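Local coordinates for putative MCP-type signal transduction protein (PDB 4WY9) that probably serves as a chemoreceptor of Campylobacter jejuni, its periplasmic tandem-PAS domain sensing chemical signals, perhaps indirectly, to direct chemotaxis, at residues Ile269-Val274 against Ser278-Val283; Asp191-Leu196 against Met218-Asn223; Val105-Asp110 against Asp126-Leu131; Gly29-Met34 against Asp164-Ala169. All coordinates share one frame; numbering follows the deposited sequence.

Contact 1 (Ile269-Val274 against Ser278-Val283); sequences INSFKV and SWAVLV
Phe272 and Trp279 carry the aromatic part of this strand pair. The methylene CB of Trp279 sits over one face of the phenyl ring, offset toward the rim, and comes within 3.5 Å of Phe272 CZ in a CH-pi contact. The indole itself lies further along: its five-membered ring is nearly parallel to the phenyl (22°) but slid aside, so the two barely overlap. Phe272 takes the crowded position, with CG between the backbone N and the carbonyl carbon (chi1 59°), which lays its ring across the neighbouring strand and brings CE1 to 4.2 Å from Val281 CG2 near the ring plane. Val274 CG2 approaches Trp279 CD1 obliquely at 4.0 Å. On the other side of the sheet, Ile269 reaches over with CD1 to Leu282 CB (3.6 Å), while its CG2 rests against the methyl of Ala280.

Two reciprocal pairs of backbone bonds hold these side chains in step. Phe272 and Trp279 exchange Trp279 N to Phe272 O (2.8 Å) and Phe272 N to Trp279 O (2.9 Å); Asn270 and Val281 do the same. Farther out, Trp279 NE1 is hydrogen-bonded to Ser277 OG, Ser271 OG is bonded to Lys251 O, and Ile269 packs on Thr243 and Ile247 of helix 241-249. Asn270 and Val274, on the side opposite Ile269, touch helix 8-51. The alternation of hydrogen-bonded and non-hydrogen-bonded pairs is that of antiparallel strands, and with just three residues between the segments they form a beta hairpin, the last two strands of the five-stranded, 2-1-5-4-3 sheet of the second PAS domain.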
loop_
_atom_site.group_PDB
_atom_site.type_symbol
_atom_site.label_atom_id
_atom_site.label_comp_id
_atom_site.label_asym_id
_atom_site.label_seq_id
_atom_site.Cartn_x
_atom_site.Cartn_y
_atom_site.Cartn_z
ATOM N N ILE A 269 -11.975 -10.078 -12.370
ATOM C CA ILE A 269 -10.963 -10.043 -11.324
ATOM C C ILE A 269 -9.621 -10.311 -11.951
ATOM O O ILE A 269 -9.482 -11.256 -12.727
ATOM C CB ILE A 269 -11.213 -11.106 -10.207
ATOM C CG1 ILE A 269 -12.551 -10.855 -9.536
ATOM C CG2 ILE A 269 -10.103 -11.172 -9.184
ATOM C CD1 ILE A 269 -12.606 -9.621 -8.831
ATOM N N ASN A 270 -8.621 -9.510 -11.594
ATOM C CA ASN A 270 -7.246 -9.856 -11.891
ATOM C C ASN A 270 -6.478 -9.787 -10.574
ATOM O O ASN A 270 -6.391 -8.715 -9.948
ATOM C CB ASN A 270 -6.630 -8.943 -12.952
ATOM C CG ASN A 270 -5.288 -9.414 -13.393
ATOM O OD1 ASN A 270 -4.320 -9.345 -12.642
ATOM N ND2 ASN A 270 -5.207 -9.956 -14.599
ATOM N N SER A 271 -5.994 -10.925 -10.136
ATOM C CA SER A 271 -5.290 -11.088 -8.895
ATOM C C SER A 271 -3.806 -11.055 -9.095
ATOM O O SER A 271 -3.282 -11.630 -10.049
ATOM C CB SER A 271 -5.700 -12.400 -8.211
ATOM O OG SER A 271 -7.040 -12.369 -7.811
ATOM N N PHE A 272 -3.083 -10.431 -8.156
ATOM C CA PHE A 272 -1.647 -10.363 -8.219
ATOM C C PHE A 272 -1.017 -10.406 -6.829
ATOM O O PHE A 272 -1.643 -10.014 -5.851
ATOM C CB PHE A 272 -1.170 -9.144 -8.997
ATOM C CG PHE A 272 -1.633 -7.817 -8.418
ATOM C CD1 PHE A 272 -2.890 -7.285 -8.728
ATOM C CD2 PHE A 272 -0.795 -7.060 -7.615
ATOM C CE1 PHE A 272 -3.288 -6.080 -8.204
ATOM C CE2 PHE A 272 -1.205 -5.826 -7.115
ATOM C CZ PHE A 272 -2.453 -5.331 -7.444
ATOM N N LYS A 273 0.214 -10.875 -6.772
ATOM C CA LYS A 273 0.934 -10.958 -5.538
ATOM C C LYS A 273 1.976 -9.882 -5.490
ATOM O O LYS A 273 2.567 -9.528 -6.502
ATOM C CB LYS A 273 1.591 -12.326 -5.347
ATOM C CG LYS A 273 0.610 -13.481 -5.106
ATOM C CD LYS A 273 1.345 -14.789 -5.139
ATOM C CE LYS A 273 0.523 -15.862 -5.869
ATOM N NZ LYS A 273 1.273 -17.104 -6.137
ATOM N N VAL A 274 2.203 -9.370 -4.290
ATOM C CA VAL A 274 3.239 -8.417 -4.023
ATOM C C VAL A 274 3.957 -8.917 -2.797
ATOM O O VAL A 274 3.454 -8.797 -1.679
ATOM C CB VAL A 274 2.678 -6.997 -3.794
ATOM C CG1 VAL A 274 3.779 -6.058 -3.423
ATOM C CG2 VAL A 274 1.924 -6.490 -5.029
ATOM N N SER A 278 -1.310 -10.128 -1.148
ATOM C CA SER A 278 -2.123 -10.528 -2.292
ATOM C C SER A 278 -3.192 -9.514 -2.521
ATOM O O SER A 278 -3.902 -9.133 -1.571
ATOM C CB SER A 278 -2.719 -11.901 -2.070
ATOM O OG SER A 278 -1.730 -12.895 -1.849
ATOM N N TRP A 279 -3.357 -9.088 -3.777
ATOM C CA TRP A 279 -4.269 -8.039 -4.145
ATOM C C TRP A 279 -5.082 -8.409 -5.359
ATOM O O TRP A 279 -4.726 -9.337 -6.088
ATOM C CB TRP A 279 -3.507 -6.726 -4.385
ATOM C CG TRP A 279 -2.703 -6.295 -3.220
ATOM C CD1 TRP A 279 -1.456 -6.740 -2.873
ATOM C CD2 TRP A 279 -3.075 -5.323 -2.241
ATOM N NE1 TRP A 279 -1.049 -6.119 -1.717
ATOM C CE2 TRP A 279 -2.014 -5.251 -1.298
ATOM C CE3 TRP A 279 -4.184 -4.522 -2.051
ATOM C CZ2 TRP A 279 -2.060 -4.387 -0.197
ATOM C CZ3 TRP A 279 -4.231 -3.676 -0.966
ATOM C CH2 TRP A 279 -3.169 -3.621 -0.058
ATOM N N ALA A 280 -6.163 -7.674 -5.596
ATOM C CA ALA A 280 -6.932 -7.863 -6.805
ATOM C C ALA A 280 -7.516 -6.555 -7.280
ATOM O O ALA A 280 -7.864 -5.687 -6.461
ATOM C CB ALA A 280 -8.057 -8.879 -6.590
ATOM N N VAL A 281 -7.620 -6.404 -8.597
ATOM C CA VAL A 281 -8.438 -5.387 -9.188
ATOM C C VAL A 281 -9.737 -6.032 -9.622
ATOM O O VAL A 281 -9.723 -7.076 -10.278
ATOM C CB VAL A 281 -7.762 -4.669 -10.382
ATOM C CG1 VAL A 281 -8.694 -3.649 -11.000
ATOM C CG2 VAL A 281 -6.474 -4.019 -9.923
ATOM N N LEU A 282 -10.849 -5.417 -9.242
ATOM C CA LEU A 282 -12.208 -5.819 -9.599
ATOM C C LEU A 282 -12.785 -4.710 -10.438
ATOM O O LEU A 282 -12.796 -3.550 -10.037
ATOM C CB LEU A 282 -13.034 -6.044 -8.326
ATOM C CG LEU A 282 -14.510 -6.460 -8.399
ATOM C CD1 LEU A 282 -14.985 -7.068 -7.097
ATOM C CD2 LEU A 282 -15.376 -5.268 -8.723
ATOM N N VAL A 283 -13.331 -5.044 -11.606
ATOM C CA VAL A 283 -14.019 -4.076 -12.436
ATOM C C VAL A 283 -15.343 -4.660 -12.896
ATOM O O VAL A 283 -15.392 -5.815 -13.355
ATOM C CB VAL A 283 -13.187 -3.616 -13.658
ATOM C CG1 VAL A 283 -13.967 -2.619 -14.496
ATOM C CG2 VAL A 283 -11.896 -2.987 -13.199
#

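Contact 2 (Asp191-Leu196 against Met218-Asn223); sequences DIATYL and MAIHPN. With ACT (acetate ion), chain B.
Ile220 meets Leu196 and Ile192, whereas the rings of His221 and Tyr195 have other partners. One face of the His221 imidazole carries CD of Pro222, and its edge is bonded at both nitrogens. ND1 accepts from Asn223 N (2.9 Å), which lies 5° out of the ring plane, while NE2 donates to O of an acetate ion (2.8 Å) along a nearly straight line, 169° at the hydrogen. In the crystal these two bonds would fix the rotation of the ring; the one from Asn223 N is supplied by the protein itself. The acetate, probably from the crystallisation liquor, is also bound by Ser260 OG and Tyr257 OH. Over the centre of one face of Tyr195 stands the carbonyl oxygen of Ile192; the hydroxyl is bonded to Thr27 of helix 8-51.

Ala219 and Ile220 form a classic beta bulge opposite Leu211 in an edge strand of the second PAS sheet, and from there Ile220 turns to helix 190-196, which follows the last strand of the first PAS domain. The contact thus spans the junction of the two domains. The side chains of Ile220 and Ile192 cross at about a right angle, with Ile220 CD1 facing Ile192 CG2; Ile192 adopts two conformers, so how closely these methyls approach is doubtful. Ile220 CD1 also lies 3.6 Å from Ala193 N. CG2, the branch of Ile220 anti to the backbone N, is 3.8 Å from Leu196 CD2, and Leu196 continues onto Leu211 and Tyr23.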
loop_
_atom_site.group_PDB
_atom_site.type_symbol
_atom_site.label_atom_id
_atom_site.label_comp_id
_atom_site.label_asym_id
_atom_site.label_seq_id
_atom_site.Cartn_x
_atom_site.Cartn_y
_atom_site.Cartn_z
ATOM N N ASP A 191 -3.215 8.379 -4.849
ATOM C CA ASP A 191 -2.347 8.389 -6.018
ATOM C C ASP A 191 -2.592 7.233 -6.972
ATOM O O ASP A 191 -2.286 7.330 -8.159
ATOM C CB ASP A 191 -0.900 8.408 -5.549
ATOM C CG ASP A 191 -0.551 9.700 -4.871
ATOM O OD1 ASP A 191 -1.059 10.794 -5.260
ATOM O OD2 ASP A 191 0.227 9.622 -3.933
ATOM N N ILE A 192 -3.163 6.152 -6.464
ATOM C CA ILE A 192 -3.583 5.048 -7.305
ATOM C C ILE A 192 -4.955 5.371 -7.887
ATOM O O ILE A 192 -5.232 5.090 -9.066
ATOM C CB ILE A 192 -3.639 3.721 -6.519
ATOM C CG1 ILE A 192 -2.298 3.448 -5.831
ATOM C CG2 ILE A 192 -4.054 2.552 -7.420
ATOM C CD1 ILE A 192 -1.168 3.359 -6.799
ATOM N N ALA A 193 -5.817 5.969 -7.084
ATOM C CA ALA A 193 -7.147 6.364 -7.526
ATOM C C ALA A 193 -7.089 7.334 -8.713
ATOM O O ALA A 193 -7.995 7.364 -9.541
ATOM C CB ALA A 193 -7.935 6.965 -6.386
ATOM N N THR A 194 -6.029 8.130 -8.798
ATOM C CA THR A 194 -5.828 9.038 -9.915
ATOM C C THR A 194 -5.990 8.324 -11.247
ATOM O O THR A 194 -6.579 8.893 -12.185
ATOM C CB THR A 194 -4.443 9.725 -9.852
ATOM O OG1 THR A 194 -4.447 10.632 -8.753
ATOM C CG2 THR A 194 -4.130 10.514 -11.100
ATOM N N TYR A 195 -5.479 7.109 -11.379
ATOM C CA TYR A 195 -5.695 6.371 -12.623
ATOM C C TYR A 195 -6.848 5.376 -12.516
ATOM O O TYR A 195 -7.615 5.206 -13.471
ATOM C CB TYR A 195 -4.417 5.686 -13.128
ATOM C CG TYR A 195 -3.794 4.610 -12.265
ATOM C CD1 TYR A 195 -4.238 3.299 -12.313
ATOM C CD2 TYR A 195 -2.706 4.897 -11.437
ATOM C CE1 TYR A 195 -3.660 2.308 -11.559
ATOM C CE2 TYR A 195 -2.125 3.914 -10.666
ATOM C CZ TYR A 195 -2.564 2.615 -10.748
ATOM O OH TYR A 195 -1.967 1.659 -9.957
ATOM N N LEU A 196 -7.025 4.722 -11.372
ATOM C CA LEU A 196 -8.029 3.681 -11.276
ATOM C C LEU A 196 -9.442 4.247 -11.390
ATOM O O LEU A 196 -10.331 3.562 -11.896
ATOM C CB LEU A 196 -7.866 2.856 -9.998
ATOM C CG LEU A 196 -8.774 1.650 -9.877
ATOM C CD1 LEU A 196 -8.548 0.689 -10.997
ATOM C CD2 LEU A 196 -8.629 0.998 -8.528
ATOM N N MET A 218 -11.038 -3.188 1.051
ATOM C CA MET A 218 -10.959 -2.295 -0.070
ATOM C C MET A 218 -10.018 -1.107 0.160
ATOM O O MET A 218 -10.103 -0.417 1.161
ATOM C CB MET A 218 -12.336 -1.812 -0.453
ATOM C CG MET A 218 -13.179 -2.944 -1.064
ATOM S SD MET A 218 -14.862 -2.454 -1.462
ATOM C CE MET A 218 -15.595 -2.476 0.166
ATOM N N ALA A 219 -9.127 -0.905 -0.795
ATOM C CA ALA A 219 -8.221 0.234 -0.841
ATOM C C ALA A 219 -8.832 1.384 -1.619
ATOM O O ALA A 219 -8.639 2.559 -1.281
ATOM C CB ALA A 219 -6.936 -0.196 -1.501
ATOM N N ILE A 220 -9.560 1.055 -2.681
ATOM C CA ILE A 220 -10.179 2.011 -3.566
ATOM C C ILE A 220 -11.540 1.489 -3.988
ATOM O O ILE A 220 -11.645 0.333 -4.416
ATOM C CB ILE A 220 -9.348 2.305 -4.822
ATOM C CG1 ILE A 220 -7.972 2.890 -4.456
ATOM C CG2 ILE A 220 -10.056 3.260 -5.766
ATOM C CD1 ILE A 220 -6.995 2.889 -5.569
ATOM N N HIS A 221 -12.568 2.335 -3.876
ATOM C CA HIS A 221 -13.907 2.066 -4.374
ATOM C C HIS A 221 -14.471 3.411 -4.788
ATOM O O HIS A 221 -14.243 4.407 -4.112
ATOM C CB HIS A 221 -14.756 1.377 -3.317
ATOM C CG HIS A 221 -16.084 0.870 -3.786
ATOM N ND1 HIS A 221 -17.134 1.701 -4.118
ATOM C CD2 HIS A 221 -16.526 -0.379 -4.026
ATOM C CE1 HIS A 221 -18.148 0.982 -4.543
ATOM N NE2 HIS A 221 -17.804 -0.299 -4.465
ATOM N N PRO A 222 -15.280 3.460 -5.855
ATOM C CA PRO A 222 -15.922 4.727 -6.226
ATOM C C PRO A 222 -16.690 5.369 -5.082
ATOM O O PRO A 222 -16.753 6.590 -4.982
ATOM C CB PRO A 222 -16.842 4.308 -7.379
ATOM C CG PRO A 222 -16.205 3.128 -7.970
ATOM C CD PRO A 222 -15.545 2.401 -6.858
ATOM N N ASN A 223 -17.320 4.548 -4.270
ATOM C CA ASN A 223 -18.010 5.029 -3.077
ATOM C C ASN A 223 -16.983 5.142 -1.967
ATOM O O ASN A 223 -16.565 4.153 -1.371
ATOM C CB ASN A 223 -19.144 4.065 -2.717
ATOM C CG ASN A 223 -19.989 4.580 -1.551
ATOM O OD1 ASN A 223 -19.566 5.464 -0.821
ATOM N ND2 ASN A 223 -21.159 4.041 -1.404
HETATM C C ACT B . -19.188 -3.553 -5.275
HETATM O O ACT B . -19.556 -2.450 -4.776
HETATM O OXT ACT B . -20.013 -4.511 -5.260
HETATM C CH3 ACT B . -17.813 -3.728 -5.816
#

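Contact 3 (Val105-Asp110 against Asp126-Leu131); sequences VMLYAD and DEIANL
Val105, the first residue of its segment, meets Ile128 through one methyl: CG1 comes to 3.9 Å from Ile128 CG2 and 4.2 Å from Ile128 CB, the two side chains running at a slant to each other. In Val105 this methyl is trans to the backbone N (chi1 176°), and in Ile128 it is likewise the branch trans to N that receives it. Val105 also lies against Tyr82 of the adjoining strand. Met106, next along, turns to the other face of the sheet and packs on helix 59-70. Leu107 returns to the face of Val105, where its CD1 stands 4.2 Å from Ile128 CD1, a looser touch.

Ile128, from a short helix, thus lies over one face of the sheet and spreads both its arms over alternate residues of one strand, CG2 over Val105 and CD1 over Leu107. The sheet belongs to the first PAS domain, a PDC (Cache-type) sensor domain, and strand 104-110 pairs in it with strands 78-83 and 119-122. Tyr108 points with Met106 toward helix 59-70, so the sheet is covered on two sides.

Polar bonds to neighbouring loops also hold the short helix 126-129. Asp126 OD1 is bonded to Thr99 OG1 and Glu127 OE1 to Asn157 N, while Asn130 N closes a turn on Asp126 O (2.9 Å). Leu131 occupies the N-cap position of helix 132-140, and Ile128 itself is flanked by Tyr80 and Met156.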
loop_
_atom_site.group_PDB
_atom_site.type_symbol
_atom_site.label_atom_id
_atom_site.label_comp_id
_atom_site.label_asym_id
_atom_site.label_seq_id
_atom_site.Cartn_x
_atom_site.Cartn_y
_atom_site.Cartn_z
ATOM N N VAL A 105 11.614 8.498 15.524
ATOM C CA VAL A 105 11.114 8.250 14.183
ATOM C C VAL A 105 11.502 9.429 13.293
ATOM O O VAL A 105 11.131 10.572 13.570
ATOM C CB VAL A 105 9.580 8.024 14.145
ATOM C CG1 VAL A 105 9.134 7.865 12.697
ATOM C CG2 VAL A 105 9.158 6.854 15.003
ATOM N N MET A 106 12.279 9.161 12.255
ATOM C CA MET A 106 12.567 10.135 11.223
ATOM C C MET A 106 11.535 9.965 10.132
ATOM O O MET A 106 11.576 8.961 9.410
ATOM C CB MET A 106 13.960 9.943 10.664
ATOM C CG MET A 106 15.049 9.991 11.743
ATOM S SD MET A 106 16.690 9.437 11.183
ATOM C CE MET A 106 17.228 10.849 10.303
ATOM N N LEU A 107 10.606 10.913 10.015
ATOM C CA LEU A 107 9.497 10.836 9.091
ATOM C C LEU A 107 9.638 11.926 8.046
ATOM O O LEU A 107 9.785 13.104 8.404
ATOM C CB LEU A 107 8.166 10.979 9.831
ATOM C CG LEU A 107 6.866 10.956 9.013
ATOM C CD1 LEU A 107 6.687 9.629 8.273
ATOM C CD2 LEU A 107 5.679 11.247 9.901
ATOM N N TYR A 108 9.559 11.544 6.761
ATOM C CA TYR A 108 9.705 12.471 5.658
ATOM C C TYR A 108 8.482 12.478 4.750
ATOM O O TYR A 108 7.911 11.417 4.482
ATOM C CB TYR A 108 10.967 12.113 4.853
ATOM C CG TYR A 108 12.229 12.332 5.650
ATOM C CD1 TYR A 108 12.722 11.360 6.495
ATOM C CD2 TYR A 108 12.930 13.539 5.565
ATOM C CE1 TYR A 108 13.866 11.583 7.229
ATOM C CE2 TYR A 108 14.052 13.759 6.305
ATOM C CZ TYR A 108 14.522 12.764 7.139
ATOM O OH TYR A 108 15.659 12.959 7.892
ATOM N N ALA A 109 8.091 13.660 4.291
ATOM C CA ALA A 109 7.073 13.866 3.297
ATOM C C ALA A 109 7.666 14.599 2.097
ATOM O O ALA A 109 8.783 15.103 2.149
ATOM C CB ALA A 109 5.916 14.684 3.866
ATOM N N ASP A 110 6.891 14.666 1.017
ATOM C CA ASP A 110 7.348 15.414 -0.146
ATOM C C ASP A 110 7.429 16.901 0.192
ATOM O O ASP A 110 6.620 17.406 0.980
ATOM C CB ASP A 110 6.416 15.181 -1.332
ATOM C CG ASP A 110 6.571 13.796 -1.928
ATOM O OD1 ASP A 110 7.679 13.229 -1.823
ATOM O OD2 ASP A 110 5.593 13.287 -2.520
ATOM N N ASP A 126 3.530 8.645 16.915
ATOM C CA ASP A 126 3.443 7.250 17.333
ATOM C C ASP A 126 2.596 6.408 16.401
ATOM O O ASP A 126 2.638 5.167 16.467
ATOM C CB ASP A 126 2.920 7.173 18.777
ATOM C CG ASP A 126 4.028 7.492 19.773
ATOM O OD1 ASP A 126 5.138 6.974 19.606
ATOM O OD2 ASP A 126 3.793 8.263 20.717
ATOM N N GLU A 127 1.821 7.034 15.523
ATOM C CA GLU A 127 1.071 6.288 14.513
ATOM C C GLU A 127 2.027 5.413 13.705
ATOM O O GLU A 127 1.690 4.312 13.288
ATOM C CB GLU A 127 0.329 7.233 13.601
ATOM C CG GLU A 127 -0.550 6.583 12.581
ATOM C CD GLU A 127 -1.630 7.522 12.043
ATOM O OE1 GLU A 127 -1.413 8.067 11.002
ATOM O OE2 GLU A 127 -2.614 7.759 12.745
ATOM N N ILE A 128 3.266 5.891 13.492
ATOM C CA ILE A 128 4.243 5.123 12.749
ATOM C C ILE A 128 4.736 3.918 13.568
ATOM O O ILE A 128 4.770 2.787 13.084
ATOM C CB ILE A 128 5.435 5.991 12.320
ATOM C CG1 ILE A 128 4.995 7.120 11.389
ATOM C CG2 ILE A 128 6.520 5.126 11.649
ATOM C CD1 ILE A 128 4.355 6.655 10.114
ATOM N N ALA A 129 5.114 4.167 14.809
ATOM C CA ALA A 129 5.642 3.126 15.654
ATOM C C ALA A 129 4.639 2.029 15.926
ATOM O O ALA A 129 5.002 0.879 16.131
ATOM C CB ALA A 129 6.177 3.703 16.961
ATOM N N ASN A 130 3.357 2.381 15.919
ATOM C CA ASN A 130 2.295 1.441 16.218
ATOM C C ASN A 130 1.663 0.758 15.007
ATOM O O ASN A 130 0.736 -0.029 15.147
ATOM C CB ASN A 130 1.223 2.151 17.053
ATOM C CG ASN A 130 1.689 2.516 18.466
ATOM O OD1 ASN A 130 2.554 1.844 19.028
ATOM N ND2 ASN A 130 1.191 3.601 19.000
ATOM N N LEU A 131 2.226 1.002 13.810
ATOM C CA LEU A 131 1.742 0.306 12.623
ATOM C C LEU A 131 1.848 -1.199 12.804
ATOM O O LEU A 131 2.820 -1.703 13.389
ATOM C CB LEU A 131 2.546 0.706 11.407
ATOM C CG LEU A 131 2.365 2.096 10.825
ATOM C CD1 LEU A 131 3.433 2.346 9.772
ATOM C CD2 LEU A 131 0.981 2.276 10.240
#

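Contact 4 (Gly29-Met34 against Asp164-Ala169); sequences GIFGEM and DAVNVA
This is an apolar, buried helix-on-sheet contact whose centre lies about 4 Å from the centre of the chain in space, where the long N-terminal helix 8-51 passes across strand 163-173 of the first PAS sheet. No hydrogen bond crosses it; two side chains from each segment do the work. Phe31 and Val166 come from opposite directions. The far rim of the phenyl ring meets a single methyl, with CE1 at 3.9 Å and CZ at 4.0 Å from Val166 CG1, an approach oblique to the ring. Val166 puts that methyl forward by lodging CG1 between its own backbone N and carbonyl carbon (chi1 61°). Phe31 turns its CG beside the backbone N, and although its bond to CB is not aimed at the strand, the outer rim of the ring, CE1 and CZ, reaches it.

One turn of helix further on, Met34 stretches straight through chi2 and then bends at the sulfur (chi3 57°), so that its terminal CE touches Val168 CG2 at 4.5 Å, a light contact. The CA atoms of Met34 and Val168 are 8.1 Å apart, the nearest pair of the two segments, and the side chains bridge that separation. Val166 and Val168 face the helix as alternate residues of the strand, while Asn167 between them points away and is bonded to Thr186 and Tyr80. Met34 also packs on Met185 and Leu187 of the neighbouring strand, and Phe31 meets the ring of Trp279 from the second PAS domain. A long N-terminal helix running along both PAS sheets in this way is characteristic of tandem-PAS (double Cache) sensory domains of chemoreceptors.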
loop_
_atom_site.group_PDB
_atom_site.type_symbol
_atom_site.label_atom_id
_atom_site.label_comp_id
_atom_site.label_asym_id
_atom_site.label_seq_id
_atom_site.Cartn_x
_atom_site.Cartn_y
_atom_site.Cartn_z
ATOM N N GLY A 29 3.342 -2.724 -10.638
ATOM C CA GLY A 29 4.594 -2.050 -10.936
ATOM C C GLY A 29 4.935 -0.973 -9.933
ATOM O O GLY A 29 6.097 -0.832 -9.549
ATOM N N ILE A 30 3.940 -0.222 -9.488
ATOM C CA ILE A 30 4.153 0.814 -8.486
ATOM C C ILE A 30 4.612 0.201 -7.172
ATOM O O ILE A 30 5.602 0.661 -6.568
ATOM C CB ILE A 30 2.875 1.636 -8.304
ATOM C CG1 ILE A 30 2.690 2.543 -9.521
ATOM C CG2 ILE A 30 2.896 2.460 -7.000
ATOM C CD1 ILE A 30 1.302 3.120 -9.694
ATOM N N PHE A 31 3.952 -0.869 -6.729
ATOM C CA PHE A 31 4.401 -1.573 -5.526
ATOM C C PHE A 31 5.845 -2.028 -5.718
ATOM O O PHE A 31 6.665 -1.918 -4.805
ATOM C CB PHE A 31 3.518 -2.794 -5.222
ATOM C CG PHE A 31 2.334 -2.501 -4.393
ATOM C CD1 PHE A 31 2.456 -2.239 -3.036
ATOM C CD2 PHE A 31 1.060 -2.597 -4.901
ATOM C CE1 PHE A 31 1.351 -2.023 -2.253
ATOM C CE2 PHE A 31 -0.084 -2.414 -4.105
ATOM C CZ PHE A 31 0.074 -2.124 -2.799
ATOM N N GLY A 32 6.156 -2.604 -6.878
ATOM C CA GLY A 32 7.480 -3.129 -7.119
ATOM C C GLY A 32 8.546 -2.074 -7.032
ATOM O O GLY A 32 9.631 -2.323 -6.491
ATOM N N GLU A 33 8.272 -0.894 -7.557
ATOM C CA GLU A 33 9.210 0.219 -7.488
ATOM C C GLU A 33 9.432 0.626 -6.050
ATOM O O GLU A 33 10.583 0.847 -5.639
ATOM C CB GLU A 33 8.729 1.391 -8.328
ATOM C CG GLU A 33 8.819 1.138 -9.805
ATOM C CD GLU A 33 8.357 2.322 -10.626
ATOM O OE1 GLU A 33 8.479 3.462 -10.149
ATOM O OE2 GLU A 33 7.894 2.126 -11.766
ATOM N N MET A 34 8.364 0.766 -5.273
ATOM C CA MET A 34 8.513 1.149 -3.872
ATOM C C MET A 34 9.321 0.144 -3.118
ATOM O O MET A 34 10.243 0.509 -2.363
ATOM C CB MET A 34 7.162 1.271 -3.226
ATOM C CG MET A 34 6.356 2.402 -3.716
ATOM S SD MET A 34 4.785 2.442 -2.867
ATOM C CE MET A 34 5.348 2.543 -1.174
ATOM N N ASP A 164 -6.204 7.294 3.172
ATOM C CA ASP A 164 -6.192 5.844 3.091
ATOM C C ASP A 164 -4.863 5.366 2.532
ATOM O O ASP A 164 -4.394 5.892 1.514
ATOM C CB ASP A 164 -7.360 5.363 2.272
ATOM C CG ASP A 164 -8.661 5.905 2.802
ATOM O OD1 ASP A 164 -8.994 5.583 3.928
ATOM O OD2 ASP A 164 -9.357 6.627 2.057
ATOM N N ALA A 165 -4.264 4.406 3.191
ATOM C CA ALA A 165 -2.871 4.089 2.961
ATOM C C ALA A 165 -2.565 2.619 3.046
ATOM O O ALA A 165 -3.292 1.846 3.652
ATOM C CB ALA A 165 -2.027 4.815 3.971
ATOM N N VAL A 166 -1.418 2.236 2.471
ATOM C CA VAL A 166 -0.816 0.953 2.769
ATOM C C VAL A 166 0.667 1.169 3.081
ATOM O O VAL A 166 1.308 2.051 2.503
ATOM C CB VAL A 166 -0.999 -0.064 1.633
ATOM C CG1 VAL A 166 -0.339 0.417 0.314
ATOM C CG2 VAL A 166 -0.467 -1.426 2.022
ATOM N N ASN A 167 1.185 0.368 4.000
ATOM C CA ASN A 167 2.557 0.489 4.422
ATOM C C ASN A 167 3.398 -0.691 3.993
ATOM O O ASN A 167 2.934 -1.826 3.980
ATOM C CB ASN A 167 2.634 0.668 5.928
ATOM C CG ASN A 167 2.127 2.007 6.358
ATOM O OD1 ASN A 167 2.893 2.977 6.397
ATOM N ND2 ASN A 167 0.841 2.097 6.606
ATOM N N VAL A 168 4.658 -0.398 3.684
ATOM C CA VAL A 168 5.645 -1.360 3.253
ATOM C C VAL A 168 6.850 -1.127 4.142
ATOM O O VAL A 168 7.270 0.025 4.255
ATOM C CB VAL A 168 6.008 -1.183 1.785
ATOM C CG1 VAL A 168 7.070 -2.131 1.355
ATOM C CG2 VAL A 168 4.725 -1.383 0.888
ATOM N N ALA A 169 7.385 -2.161 4.771
ATOM C CA ALA A 169 8.467 -1.966 5.739
ATOM C C ALA A 169 9.401 -3.146 5.840
ATOM O O ALA A 169 9.021 -4.298 5.577
ATOM C CB ALA A 169 7.869 -1.644 7.115
#

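All four contacts are chiefly buried; contact 1 also reaches solvent at Lys273, and contact 2 has an acetate-bound histidine at its margin. Contact 1 alone is tied by backbone hydrogen bonds across its segments, as neighbouring strands require, whereas contacts 2, 3 and 4 join helix to strand or bulge by apolar side chains. Contacts 3 and 4 share the first PAS sheet on its two faces, and contacts 1 and 2 share the second. Contact 4 touches each of the others: Val274 CG1 of contact 1 lies 3.7 Å from Phe31 CB, placing the long helix at the meeting of both domains. Contacts 1 and 3 lie farthest apart, about 28 Å between centres.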